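Local coordinates for protein putative glucarate dehydratase (Pseudomonas fluorescens, PDB 4IT1) that probably dehydrates D-glucarate to 5-dehydro-4-deoxy-D-glucarate as a magnesium-dependent member of the enolase superfamily, at residues T29-D37 and L411-C421. Residues are numbered along the deposited sequence; the frame is centred on the assembly and turned at random.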
loop_
_atom_site.group_PDB
_atom_site.type_symbol
_atom_site.label_atom_id
_atom_site.label_comp_id
_atom_site.label_asym_id
_atom_site.label_seq_id
_atom_site.Cartn_x
_atom_site.Cartn_y
_atom_site.Cartn_z
ATOM N N THR A 29 -19.594 8.958 18.450
ATOM C CA THR A 29 -20.313 10.230 18.417
ATOM C C THR A 29 -20.029 11.026 17.138
ATOM O O THR A 29 -18.968 11.647 16.989
ATOM C CB THR A 29 -20.016 11.089 19.668
ATOM O OG1 THR A 29 -20.356 10.350 20.847
ATOM C CG2 THR A 29 -20.816 12.390 19.650
ATOM N N VAL A 30 -20.997 11.000 16.225
ATOM C CA VAL A 30 -20.934 11.778 14.995
ATOM C C VAL A 30 -21.671 13.099 15.208
ATOM O O VAL A 30 -22.824 13.117 15.635
ATOM C CB VAL A 30 -21.542 11.003 13.810
ATOM C CG1 VAL A 30 -21.212 11.700 12.499
ATOM C CG2 VAL A 30 -21.037 9.564 13.798
ATOM N N THR A 31 -21.000 14.203 14.903
ATOM C CA THR A 31 -21.493 15.520 15.266
ATOM C C THR A 31 -21.336 16.515 14.114
ATOM O O THR A 31 -20.221 16.918 13.788
ATOM C CB THR A 31 -20.784 16.041 16.543
ATOM O OG1 THR A 31 -20.986 15.109 17.616
ATOM C CG2 THR A 31 -21.309 17.410 16.954
ATOM N N PRO A 32 -22.459 16.900 13.483
ATOM C CA PRO A 32 -22.441 17.895 12.403
ATOM C C PRO A 32 -22.177 19.319 12.888
ATOM O O PRO A 32 -22.626 19.691 13.969
ATOM C CB PRO A 32 -23.843 17.789 11.797
ATOM C CG PRO A 32 -24.679 17.114 12.832
ATOM C CD PRO A 32 -23.760 16.215 13.592
ATOM N N ILE A 33 -21.465 20.105 12.080
ATOM C CA ILE A 33 -21.096 21.490 12.434
ATOM C C ILE A 33 -21.063 22.431 11.228
ATOM O O ILE A 33 -20.996 21.991 10.076
ATOM C CB ILE A 33 -19.708 21.582 13.128
ATOM C CG1 ILE A 33 -18.604 21.001 12.236
ATOM C CG2 ILE A 33 -19.715 20.906 14.498
ATOM C CD1 ILE A 33 -17.328 21.808 12.252
ATOM N N ALA A 34 -21.080 23.732 11.494
ATOM C CA ALA A 34 -20.930 24.712 10.425
ATOM C C ALA A 34 -20.054 25.867 10.863
ATOM O O ALA A 34 -20.104 26.291 12.017
ATOM C CB ALA A 34 -22.285 25.221 9.957
ATOM N N PHE A 35 -19.263 26.382 9.932
ATOM C CA PHE A 35 -18.364 27.481 10.237
ATOM C C PHE A 35 -18.433 28.548 9.167
ATOM O O PHE A 35 -18.709 28.253 8.000
ATOM C CB PHE A 35 -16.920 26.987 10.430
ATOM C CG PHE A 35 -16.491 25.929 9.444
ATOM C CD1 PHE A 35 -16.082 26.276 8.156
ATOM C CD2 PHE A 35 -16.477 24.585 9.812
ATOM C CE1 PHE A 35 -15.680 25.303 7.251
ATOM C CE2 PHE A 35 -16.075 23.608 8.914
ATOM C CZ PHE A 35 -15.674 23.970 7.631
ATOM N N ARG A 36 -18.196 29.790 9.572
ATOM C CA ARG A 36 -18.221 30.912 8.641
ATOM C C ARG A 36 -17.261 30.645 7.487
ATOM O O ARG A 36 -16.125 30.192 7.689
ATOM C CB ARG A 36 -17.897 32.239 9.343
ATOM C CG ARG A 36 -18.702 32.473 10.619
ATOM C CD ARG A 36 -18.866 33.949 10.976
ATOM N NE ARG A 36 -17.613 34.688 11.150
ATOM C CZ ARG A 36 -16.770 34.540 12.173
ATOM N NH1 ARG A 36 -17.008 33.648 13.128
ATOM N NH2 ARG A 36 -15.670 35.281 12.229
ATOM N N ASP A 37 -17.747 30.885 6.276
ATOM C CA ASP A 37 -16.948 30.704 5.088
ATOM C C ASP A 37 -17.012 32.010 4.314
ATOM O O ASP A 37 -18.094 32.553 4.100
ATOM C CB ASP A 37 -17.504 29.548 4.251
ATOM C CG ASP A 37 -16.417 28.626 3.708
ATOM O OD1 ASP A 37 -15.298 28.603 4.269
ATOM O OD2 ASP A 37 -16.689 27.904 2.724
ATOM N N LEU A 411 -17.390 22.627 20.312
ATOM C CA LEU A 411 -18.136 21.610 19.570
ATOM C C LEU A 411 -19.639 21.889 19.581
ATOM O O LEU A 411 -20.243 22.086 18.521
ATOM C CB LEU A 411 -17.852 20.207 20.124
ATOM C CG LEU A 411 -18.540 19.030 19.416
ATOM C CD1 LEU A 411 -17.931 18.786 18.040
ATOM C CD2 LEU A 411 -18.492 17.762 20.260
ATOM N N GLY A 412 -20.231 21.903 20.776
ATOM C CA GLY A 412 -21.640 22.249 20.960
ATOM C C GLY A 412 -22.041 23.537 20.254
ATOM O O GLY A 412 -23.128 23.622 19.673
ATOM N N LYS A 413 -21.154 24.529 20.287
ATOM C CA LYS A 413 -21.420 25.842 19.695
ATOM C C LYS A 413 -21.561 25.782 18.173
ATOM O O LYS A 413 -22.508 26.342 17.610
ATOM C CB LYS A 413 -20.322 26.844 20.071
ATOM C CG LYS A 413 -20.638 28.285 19.686
ATOM C CD LYS A 413 -19.512 29.242 20.041
ATOM C CE LYS A 413 -18.342 29.118 19.074
ATOM N NZ LYS A 413 -17.267 30.103 19.371
ATOM N N LEU A 414 -20.616 25.113 17.516
ATOM C CA LEU A 414 -20.626 25.011 16.057
ATOM C C LEU A 414 -21.661 23.996 15.535
ATOM O O LEU A 414 -22.099 24.090 14.390
ATOM C CB LEU A 414 -19.211 24.761 15.506
ATOM C CG LEU A 414 -18.192 25.905 15.673
ATOM C CD1 LEU A 414 -16.809 25.488 15.190
ATOM C CD2 LEU A 414 -18.624 27.205 14.995
ATOM N N HIS A 415 -22.057 23.050 16.388
ATOM C CA HIS A 415 -23.211 22.186 16.127
ATOM C C HIS A 415 -24.510 23.005 16.095
ATOM O O HIS A 415 -25.411 22.711 15.305
ATOM C CB HIS A 415 -23.303 21.088 17.190
ATOM C CG HIS A 415 -24.498 20.196 17.049
ATOM N ND1 HIS A 415 -24.404 18.886 16.633
ATOM C CD2 HIS A 415 -25.813 20.423 17.279
ATOM C CE1 HIS A 415 -25.608 18.344 16.613
ATOM N NE2 HIS A 415 -26.482 19.257 16.997
ATOM N N ASP A 416 -24.602 24.017 16.962
ATOM C CA ASP A 416 -25.757 24.914 16.994
ATOM C C ASP A 416 -25.797 25.783 15.739
ATOM O O ASP A 416 -26.866 26.022 15.178
ATOM C CB ASP A 416 -25.739 25.797 18.249
ATOM C CG ASP A 416 -25.912 25.003 19.535
ATOM O OD1 ASP A 416 -26.400 23.852 19.472
ATOM O OD2 ASP A 416 -25.555 25.535 20.608
ATOM N N GLN A 417 -24.623 26.253 15.306
ATOM C CA GLN A 417 -24.528 27.079 14.096
ATOM C C GLN A 417 -24.884 26.249 12.867
ATOM O O GLN A 417 -25.338 26.787 11.852
ATOM C CB GLN A 417 -23.146 27.725 13.941
ATOM C CG GLN A 417 -23.151 28.935 13.009
ATOM C CD GLN A 417 -21.835 29.711 12.975
ATOM O OE1 GLN A 417 -21.835 30.931 12.811
ATOM N NE2 GLN A 417 -20.711 29.010 13.120
ATOM N N TYR A 418 -24.685 24.938 12.973
ATOM C CA TYR A 418 -25.132 24.004 11.951
ATOM C C TYR A 418 -26.652 24.017 11.877
ATOM O O TYR A 418 -27.227 24.207 10.800
ATOM C CB TYR A 418 -24.613 22.596 12.245
ATOM C CG TYR A 418 -25.222 21.505 11.394
ATOM C CD1 TYR A 418 -24.770 21.276 10.090
ATOM C CD2 TYR A 418 -26.242 20.689 11.892
ATOM C CE1 TYR A 418 -25.321 20.272 9.305
ATOM C CE2 TYR A 418 -26.801 19.685 11.115
ATOM C CZ TYR A 418 -26.335 19.482 9.823
ATOM O OH TYR A 418 -26.877 18.490 9.047
ATOM N N LEU A 419 -27.287 23.840 13.034
ATOM C CA LEU A 419 -28.744 23.723 13.129
ATOM C C LEU A 419 -29.476 24.957 12.611
ATOM O O LEU A 419 -30.566 24.850 12.060
ATOM C CB LEU A 419 -29.161 23.425 14.572
ATOM C CG LEU A 419 -28.795 22.050 15.156
ATOM C CD1 LEU A 419 -28.952 22.054 16.668
ATOM C CD2 LEU A 419 -29.611 20.917 14.545
ATOM N N THR A 420 -28.846 26.116 12.750
ATOM C CA THR A 420 -29.490 27.392 12.458
ATOM C C THR A 420 -29.112 28.025 11.107
ATOM O O THR A 420 -29.728 29.012 10.698
ATOM C CB THR A 420 -29.198 28.413 13.580
ATOM O OG1 THR A 420 -27.784 28.610 13.682
ATOM C CG2 THR A 420 -29.736 27.917 14.929
ATOM N N CYS A 421 -28.109 27.482 10.413
ATOM C CA CYS A 421 -27.638 28.122 9.172
ATOM C C CYS A 421 -28.558 27.864 7.983
ATOM O O CYS A 421 -28.629 28.680 7.065
ATOM C CB CYS A 421 -26.192 27.736 8.833
ATOM S SG CYS A 421 -25.946 25.988 8.452
#
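P32 sets its CB over one face of the Y418 ring where residues 411-421 of helix 408-421, from the C-terminal part of this enolase-superfamily chain, run at 80° to residues 29-36 of strand 25-36, an edge strand of the three-stranded antiparallel sheet in the N-terminal domain. Packing is tight at the middle. P32 CB sits 3.5 Å from the Y418 ring centroid, a CH-pi contact for which a rigid proline beside a broad aromatic is well suited; Y418 CG stands anti to its own backbone nitrogen (chi1 169°), which swings the ring over P32. A serine at Y418 would probably leave P32 CB without its aromatic partner and open a gap there. The small methyl of A34 suits its place, with CB 3.7 Å from Y418 CA. T31 CG2 meets the H415 ring edge, 3.4 Å from ND1. Q417 has the length and amide to donate from NE2 to A34 O (3.0 Å), and the same nitrogen bonds E379, which also pairs with R36. The solvent side is the helix's outer face, where K413 and D416 point away from the strand. Centrally, L414 O takes two donors from opposite faces of its carbonyl plane: Y418 N within the helix and, across the contact, A34 N at 3.1 Å.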